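Local coordinates for thioesterase domain protein YiiD (Shewanella oneidensis, PDB 1T82) that forms a hotdog-fold dimer and probably handles acyl groups as a thioesterase or acyltransferase, at residues G124-V129 against L148-P153; R98-V103 against G139-Q144. All blocks are in the same frame, centred on the assembly; numbering follows the deposited sequence.

Contact 1: residues G124-V129 against L148-P153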
ATOM      1  N   GLY B 124       2.891 -30.250  -0.319  1.00 28.49           N
ATOM      2  CA  GLY B 124       4.238 -29.715  -0.365  1.00 28.38           C
ATOM      3  C   GLY B 124       4.435 -28.866  -1.608  1.00 28.34           C
ATOM      4  O   GLY B 124       5.559 -28.669  -2.067  1.00 28.92           O
ATOM      5  N   ARG B 125       3.330 -28.366  -2.155  1.00 26.52           N
ATOM      6  CA  ARG B 125       3.367 -27.535  -3.353  1.00 24.29           C
ATOM      7  C   ARG B 125       2.845 -26.140  -3.019  1.00 22.31           C
ATOM      8  O   ARG B 125       2.011 -25.982  -2.129  1.00 19.17           O
ATOM      9  CB  ARG B 125       2.473 -28.129  -4.445  1.00 27.27           C
ATOM     10  CG  ARG B 125       2.536 -29.639  -4.610  1.00 29.43           C
ATOM     11  CD  ARG B 125       3.818 -30.109  -5.276  1.00 32.25           C
ATOM     12  NE  ARG B 125       3.580 -31.320  -6.060  1.00 34.59           N
ATOM     13  CZ  ARG B 125       3.115 -32.464  -5.564  1.00 34.73           C
ATOM     14  NH1 ARG B 125       2.927 -33.503  -6.364  1.00 35.64           N
ATOM     15  NH2 ARG B 125       2.849 -32.576  -4.270  1.00 36.99           N
ATOM     16  N   LYS B 126       3.329 -25.134  -3.740  1.00 20.84           N
ATOM     17  CA  LYS B 126       2.873 -23.767  -3.520  1.00 21.17           C
ATOM     18  C   LYS B 126       1.430 -23.674  -4.010  1.00 19.14           C
ATOM     19  O   LYS B 126       1.026 -24.419  -4.906  1.00 19.39           O
ATOM     20  CB  LYS B 126       3.751 -22.777  -4.294  1.00 23.50           C
ATOM     21  CG  LYS B 126       3.767 -23.007  -5.799  1.00 27.69           C
ATOM     22  CD  LYS B 126       4.580 -21.946  -6.547  1.00 30.56           C
ATOM     23  CE  LYS B 126       6.081 -22.079  -6.306  1.00 32.02           C
ATOM     24  NZ  LYS B 126       6.491 -21.708  -4.923  1.00 34.52           N
ATOM     25  N   ALA B 127       0.656 -22.767  -3.420  1.00 16.23           N
ATOM     26  CA  ALA B 127      -0.741 -22.580  -3.806  1.00 15.23           C
ATOM     27  C   ALA B 127      -1.000 -21.110  -4.131  1.00 14.77           C
ATOM     28  O   ALA B 127      -0.518 -20.224  -3.428  1.00 14.56           O
ATOM     29  CB  ALA B 127      -1.663 -23.035  -2.679  1.00 16.03           C
ATOM     30  N   LYS B 128      -1.760 -20.864  -5.194  1.00 13.43           N
ATOM     31  CA  LYS B 128      -2.087 -19.505  -5.618  1.00 14.54           C
ATOM     32  C   LYS B 128      -3.512 -19.156  -5.199  1.00 13.70           C
ATOM     33  O   LYS B 128      -4.434 -19.947  -5.394  1.00 14.18           O
ATOM     34  CB  LYS B 128      -1.952 -19.377  -7.137  1.00 16.22           C
ATOM     35  CG  LYS B 128      -0.534 -19.582  -7.651  1.00 21.42           C
ATOM     36  CD  LYS B 128      -0.500 -19.660  -9.171  1.00 25.40           C
ATOM     37  CE  LYS B 128       0.903 -19.957  -9.674  1.00 27.60           C
ATOM     38  NZ  LYS B 128       0.928 -20.213 -11.144  1.00 28.70           N
ATOM     39  N   VAL B 129      -3.689 -17.969  -4.628  1.00 13.09           N
ATOM     40  CA  VAL B 129      -5.006 -17.533  -4.179  1.00 12.06           C
ATOM     41  C   VAL B 129      -5.321 -16.129  -4.682  1.00 11.80           C
ATOM     42  O   VAL B 129      -4.642 -15.168  -4.322  1.00 11.93           O
ATOM     43  CB  VAL B 129      -5.095 -17.517  -2.638  1.00 12.00           C
ATOM     44  CG1 VAL B 129      -6.513 -17.180  -2.202  1.00 13.47           C
ATOM     45  CG2 VAL B 129      -4.666 -18.863  -2.075  1.00 12.93           C
ATOM     46  N   LEU B 148      -3.178 -11.214  -5.984  1.00  8.44           N
ATOM     47  CA  LEU B 148      -2.828 -12.607  -6.204  1.00  8.28           C
ATOM     48  C   LEU B 148      -1.839 -12.968  -5.108  1.00  9.00           C
ATOM     49  O   LEU B 148      -0.736 -12.426  -5.065  1.00  9.26           O
ATOM     50  CB  LEU B 148      -2.173 -12.795  -7.575  1.00 10.71           C
ATOM     51  CG  LEU B 148      -1.646 -14.206  -7.859  1.00 12.41           C
ATOM     52  CD1 LEU B 148      -2.787 -15.202  -7.790  1.00 14.32           C
ATOM     53  CD2 LEU B 148      -0.978 -14.243  -9.227  1.00 15.42           C
ATOM     54  N   TYR B 149      -2.236 -13.864  -4.211  1.00  9.19           N
ATOM     55  CA  TYR B 149      -1.351 -14.274  -3.128  1.00  9.49           C
ATOM     56  C   TYR B 149      -0.789 -15.654  -3.427  1.00 10.75           C
ATOM     57  O   TYR B 149      -1.464 -16.492  -4.018  1.00 11.57           O
ATOM     58  CB  TYR B 149      -2.097 -14.313  -1.786  1.00  8.39           C
ATOM     59  CG  TYR B 149      -2.579 -12.964  -1.304  1.00  7.43           C
ATOM     60  CD1 TYR B 149      -3.727 -12.381  -1.836  1.00  7.95           C
ATOM     61  CD2 TYR B 149      -1.866 -12.254  -0.338  1.00  7.52           C
ATOM     62  CE1 TYR B 149      -4.155 -11.122  -1.421  1.00  8.24           C
ATOM     63  CE2 TYR B 149      -2.285 -10.992   0.084  1.00  7.00           C
ATOM     64  CZ  TYR B 149      -3.429 -10.432  -0.464  1.00  7.81           C
ATOM     65  OH  TYR B 149      -3.838  -9.177  -0.066  1.00  8.65           O
ATOM     66  N   VAL B 150       0.451 -15.881  -3.020  1.00 11.04           N
ATOM     67  CA  VAL B 150       1.091 -17.169  -3.234  1.00 12.67           C
ATOM     68  C   VAL B 150       1.552 -17.696  -1.885  1.00 12.20           C
ATOM     69  O   VAL B 150       2.259 -17.008  -1.154  1.00 12.80           O
ATOM     70  CB  VAL B 150       2.309 -17.039  -4.169  1.00 13.98           C
ATOM     71  CG1 VAL B 150       2.990 -18.396  -4.330  1.00 15.91           C
ATOM     72  CG2 VAL B 150       1.867 -16.501  -5.519  1.00 15.31           C
ATOM     73  N   SER B 151       1.129 -18.909  -1.547  1.00 12.26           N
ATOM     74  CA  SER B 151       1.520 -19.506  -0.278  1.00 13.58           C
ATOM     75  C   SER B 151       2.471 -20.666  -0.524  1.00 13.33           C
ATOM     76  O   SER B 151       2.168 -21.569  -1.302  1.00 13.88           O
ATOM     77  CB  SER B 151       0.293 -20.008   0.483  1.00 13.13           C
ATOM     78  OG  SER B 151       0.676 -20.557   1.730  1.00 15.43           O
ATOM     79  N   VAL B 152       3.623 -20.629   0.136  1.00 16.07           N
ATOM     80  CA  VAL B 152       4.617 -21.684  -0.009  1.00 19.42           C
ATOM     81  C   VAL B 152       4.747 -22.490   1.281  1.00 20.09           C
ATOM     82  O   VAL B 152       5.017 -21.937   2.348  1.00 19.63           O
ATOM     83  CB  VAL B 152       6.007 -21.106  -0.384  1.00 20.65           C
ATOM     84  CG1 VAL B 152       5.971 -20.540  -1.793  1.00 24.02           C
ATOM     85  CG2 VAL B 152       6.408 -20.026   0.607  1.00 23.51           C
ATOM     86  N   PRO B 153       4.542 -23.813   1.199  1.00 21.85           N
ATOM     87  CA  PRO B 153       4.636 -24.706   2.357  1.00 23.81           C
ATOM     88  C   PRO B 153       6.072 -24.844   2.856  1.00 24.61           C
ATOM     89  O   PRO B 153       6.267 -24.916   4.087  1.00 26.88           O
ATOM     90  CB  PRO B 153       4.063 -26.017   1.828  1.00 23.50           C
ATOM     91  CG  PRO B 153       4.459 -25.992   0.390  1.00 22.84           C
ATOM     92  CD  PRO B 153       4.164 -24.565  -0.012  1.00 22.88           C
TER
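The aromatic ring of Tyr-149 turns an edge, not a face, to the neighbouring strand: its CD1 lies 3.8 Å from O of Val-129, and that oxygen sits in the ring plane. With CG anti to the carbonyl carbon (chi1 -65°) the ring leads away from 124-129, packs against Ile-90 and Leu-92 of strand 89-99, and hydrogen-bonds through OH to O of Thr-70 in helix 62-84. Val-129 O also accepts the backbone N-H of Tyr-149, N to O 2.7 Å, in a nearly straight bond. These are the far ends of the antiparallel hairpin 127-137/140-152, whose strands belong to the curved sheet that wraps the long helix in the hotdog fold. Ala-127 and Ser-151 form its next hydrogen-bonded pair, with Ser-151 N 2.8 Å from Ala-127 O. Both residues are small enough to lie buried beside Leu-121, and the polar Ser-151 OG is satisfied by NE2 of Gln-81. Lys-126, Lys-128, Val-150 and Val-152 belong to the outer side, where long lysine chains can reach solvent. Lys-126 runs alongside Val-152, and bends at chi3 and chi4 bring its NZ to 3.4 Å from Val-152 CG1. At Pro-153, whose ring nitrogen has no N-H to give, the contact is van der Waals: CD lies 3.3 Å from O of Arg-125, while CG lies 3.5 Å from C of Gly-124.

Contact 2: residues R98-V103 against G139-Q144; sequences RYLAPV and GKLCAQ
This is an antiparallel strand pairing that frays into a turn, where strand 89-99 ends beside the beginning of strand 140-152, close to the dimer interface. Arg-98 and Gln-144 make a regular hydrogen-bonded pair, Arg-98 N to Gln-144 O at 2.9 Å and the return bond from Gln-144 N to Arg-98 O at 3.0 Å. Beyond Tyr-99 the chain turns, and two successive amides converge on one acceptor: Leu-100 N lies 2.8 Å and Ala-101 N 3.2 Å from O of Cys-142. Both come from the same face of that carbonyl, Leu-100 N standing 42° out of its plane. Cys-142 and Ala-143 together face Leu-135 on strand 127-137, a classic beta bulge on the other neighbour of this strand.

Leu-100 crosses Leu-141 at a slant, its CD1 3.7 Å from Leu-141 CG, an apolar patch near the surface. On the buried side, Cys-142 keeps CB 4.0 Å from CG2 of Val-103; its SG, anti to the carbonyl carbon (chi1 -67°), lies near the carbonyl oxygens of Ala-101 and Pro-102. Ala-143 is compact enough to sit under Met-69 of helix 62-84. Tyr-99 reaches further, its OH bonded to Tyr-66 OH of the second subunit and to O of Ala-62, while Arg-98 pairs with a strand of that subunit, so the sheet runs on across the dimer.

Lys-140, extended except for a bend at chi3, lays its end over Ala-101 CB and donates from NZ to a water 2.7 Å away, which in turn donates to O of Pro-102. Backbone bonds thus hold the strands, whereas the lysine's charge meets the turn through solvent and one carbonyl dipole, without an acidic partner across the contact.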
ATOM      1  N   ARG B  98      -8.015   0.403  -7.179  1.00  6.98           N
ATOM      2  CA  ARG B  98      -8.676   1.553  -7.773  1.00  8.68           C
ATOM      3  C   ARG B  98      -9.296   2.354  -6.639  1.00  8.35           C
ATOM      4  O   ARG B  98      -9.970   1.797  -5.774  1.00  9.06           O
ATOM      5  CB  ARG B  98      -9.775   1.116  -8.748  1.00 11.15           C
ATOM      6  CG  ARG B  98      -9.296   0.171  -9.839  1.00 16.53           C
ATOM      7  CD  ARG B  98     -10.386  -0.081 -10.876  1.00 20.28           C
ATOM      8  NE  ARG B  98     -10.596   1.084 -11.728  1.00 24.35           N
ATOM      9  CZ  ARG B  98      -9.770   1.457 -12.701  1.00 25.93           C
ATOM     10  NH1 ARG B  98     -10.040   2.540 -13.423  1.00 25.54           N
ATOM     11  NH2 ARG B  98      -8.685   0.740 -12.967  1.00 24.31           N
ATOM     12  N   TYR B  99      -9.046   3.657  -6.634  1.00  8.05           N
ATOM     13  CA  TYR B  99      -9.597   4.530  -5.610  1.00  7.53           C
ATOM     14  C   TYR B  99     -10.808   5.233  -6.216  1.00  8.82           C
ATOM     15  O   TYR B  99     -10.675   6.021  -7.151  1.00 10.73           O
ATOM     16  CB  TYR B  99      -8.547   5.548  -5.163  1.00  7.11           C
ATOM     17  CG  TYR B  99      -7.299   4.922  -4.574  1.00  7.26           C
ATOM     18  CD1 TYR B  99      -6.234   4.535  -5.388  1.00  7.32           C
ATOM     19  CD2 TYR B  99      -7.177   4.739  -3.199  1.00  7.60           C
ATOM     20  CE1 TYR B  99      -5.070   3.986  -4.839  1.00  6.86           C
ATOM     21  CE2 TYR B  99      -6.031   4.188  -2.644  1.00  7.27           C
ATOM     22  CZ  TYR B  99      -4.982   3.819  -3.462  1.00  6.57           C
ATOM     23  OH  TYR B  99      -3.845   3.292  -2.905  1.00  7.46           O
ATOM     24  N   LEU B 100     -11.986   4.941  -5.672  1.00 10.61           N
ATOM     25  CA  LEU B 100     -13.237   5.499  -6.177  1.00  9.75           C
ATOM     26  C   LEU B 100     -13.693   6.790  -5.513  1.00 12.02           C
ATOM     27  O   LEU B 100     -14.169   7.705  -6.186  1.00 15.70           O
ATOM     28  CB  LEU B 100     -14.349   4.461  -6.043  1.00  9.96           C
ATOM     29  CG  LEU B 100     -14.089   3.088  -6.668  1.00 14.14           C
ATOM     30  CD1 LEU B 100     -15.286   2.182  -6.403  1.00 16.61           C
ATOM     31  CD2 LEU B 100     -13.847   3.233  -8.155  1.00 16.94           C
ATOM     32  N   ALA B 101     -13.566   6.862  -4.194  1.00 10.62           N
ATOM     33  CA  ALA B 101     -13.990   8.050  -3.467  1.00 12.52           C
ATOM     34  C   ALA B 101     -13.212   8.202  -2.171  1.00 12.43           C
ATOM     35  O   ALA B 101     -12.697   7.224  -1.626  1.00 11.77           O
ATOM     36  CB  ALA B 101     -15.488   7.969  -3.174  1.00 13.12           C
ATOM     37  N   PRO B 102     -13.114   9.437  -1.656  1.00 12.12           N
ATOM     38  CA  PRO B 102     -12.379   9.648  -0.407  1.00 12.39           C
ATOM     39  C   PRO B 102     -13.015   8.898   0.764  1.00 12.30           C
ATOM     40  O   PRO B 102     -14.238   8.722   0.815  1.00 12.02           O
ATOM     41  CB  PRO B 102     -12.443  11.166  -0.219  1.00 13.47           C
ATOM     42  CG  PRO B 102     -12.505  11.678  -1.629  1.00 14.07           C
ATOM     43  CD  PRO B 102     -13.497  10.724  -2.262  1.00 14.15           C
ATOM     44  N   VAL B 103     -12.171   8.449   1.688  1.00 10.35           N
ATOM     45  CA  VAL B 103     -12.605   7.729   2.880  1.00  9.39           C
ATOM     46  C   VAL B 103     -12.601   8.733   4.025  1.00 10.07           C
ATOM     47  O   VAL B 103     -11.546   9.214   4.435  1.00 10.24           O
ATOM     48  CB  VAL B 103     -11.640   6.571   3.215  1.00 10.26           C
ATOM     49  CG1 VAL B 103     -12.081   5.874   4.488  1.00 10.73           C
ATOM     50  CG2 VAL B 103     -11.587   5.587   2.056  1.00 12.94           C
ATOM     51  N   GLY B 139     -21.190   2.796   4.134  1.00 20.06           N
ATOM     52  CA  GLY B 139     -21.958   1.945   3.245  1.00 19.79           C
ATOM     53  C   GLY B 139     -21.723   2.214   1.774  1.00 19.62           C
ATOM     54  O   GLY B 139     -22.438   1.686   0.922  1.00 22.11           O
ATOM     55  N   LYS B 140     -20.729   3.043   1.470  1.00 16.30           N
ATOM     56  CA  LYS B 140     -20.405   3.359   0.087  1.00 14.68           C
ATOM     57  C   LYS B 140     -19.060   2.761  -0.296  1.00 12.56           C
ATOM     58  O   LYS B 140     -18.092   2.866   0.457  1.00 11.96           O
ATOM     59  CB  LYS B 140     -20.361   4.872  -0.130  1.00 17.46           C
ATOM     60  CG  LYS B 140     -20.040   5.257  -1.564  1.00 21.42           C
ATOM     61  CD  LYS B 140     -20.013   6.760  -1.765  1.00 25.32           C
ATOM     62  CE  LYS B 140     -18.862   7.396  -1.011  1.00 26.69           C
ATOM     63  NZ  LYS B 140     -18.804   8.864  -1.232  1.00 29.69           N
ATOM     64  N   LEU B 141     -19.006   2.133  -1.469  1.00 11.70           N
ATOM     65  CA  LEU B 141     -17.771   1.528  -1.964  1.00 10.57           C
ATOM     66  C   LEU B 141     -16.798   2.645  -2.324  1.00 10.30           C
ATOM     67  O   LEU B 141     -17.078   3.455  -3.210  1.00 11.25           O
ATOM     68  CB  LEU B 141     -18.059   0.674  -3.204  1.00 11.63           C
ATOM     69  CG  LEU B 141     -16.833  -0.000  -3.835  1.00 11.25           C
ATOM     70  CD1 LEU B 141     -16.202  -0.927  -2.818  1.00  9.16           C
ATOM     71  CD2 LEU B 141     -17.231  -0.776  -5.090  1.00 12.00           C
ATOM     72  N   CYS B 142     -15.651   2.681  -1.649  1.00  9.09           N
ATOM     73  CA  CYS B 142     -14.661   3.727  -1.893  1.00  8.66           C
ATOM     74  C   CYS B 142     -13.360   3.262  -2.545  1.00  7.14           C
ATOM     75  O   CYS B 142     -12.602   4.077  -3.069  1.00  7.99           O
ATOM     76  CB  CYS B 142     -14.338   4.457  -0.584  1.00  9.64           C
ATOM     77  SG  CYS B 142     -15.715   5.415   0.097  1.00 12.49           S
ATOM     78  N   ALA B 143     -13.089   1.961  -2.494  1.00  7.64           N
ATOM     79  CA  ALA B 143     -11.880   1.420  -3.110  1.00  7.47           C
ATOM     80  C   ALA B 143     -12.034  -0.065  -3.428  1.00  7.18           C
ATOM     81  O   ALA B 143     -12.713  -0.800  -2.708  1.00  7.38           O
ATOM     82  CB  ALA B 143     -10.660   1.657  -2.208  1.00  8.35           C
ATOM     83  N   GLN B 144     -11.395  -0.482  -4.520  1.00  8.43           N
ATOM     84  CA  GLN B 144     -11.440  -1.861  -5.010  1.00  8.67           C
ATOM     85  C   GLN B 144     -10.025  -2.423  -5.130  1.00  7.77           C
ATOM     86  O   GLN B 144      -9.129  -1.767  -5.663  1.00  9.04           O
ATOM     87  CB  GLN B 144     -12.127  -1.900  -6.377  1.00 13.03           C
ATOM     88  CG  GLN B 144     -12.476  -3.290  -6.871  1.00 18.95           C
ATOM     89  CD  GLN B 144     -13.515  -3.972  -5.998  1.00 20.20           C
ATOM     90  OE1 GLN B 144     -14.653  -3.510  -5.883  1.00 25.05           O
ATOM     91  NE2 GLN B 144     -13.125  -5.075  -5.371  1.00 21.72           N
TER
HETATM   92  O   HOH W   1     -16.487   9.815  -0.338  1.00 25.33           O

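Overall arrangement
Both contacts use strand 140-152, contact 1 at its end and contact 2 at its beginning, with centres about 29 Å apart on opposite sides of the chain's centre. The strand lies between its two neighbours in the sheet, pairing with 127-137 in contact 1 and with 89-99 in contact 2. Each is partly buried, with a face turned to the protein interior and a more exposed outer face. Contact 1 is regular hairpin pairing, with a proline packed at its end, and is touched by no other subunit. Contact 2 is irregular, with a bulge, a shared carbonyl acceptor and a water bridge, and it alone of the two reaches the second subunit, through Arg-98 and Tyr-99.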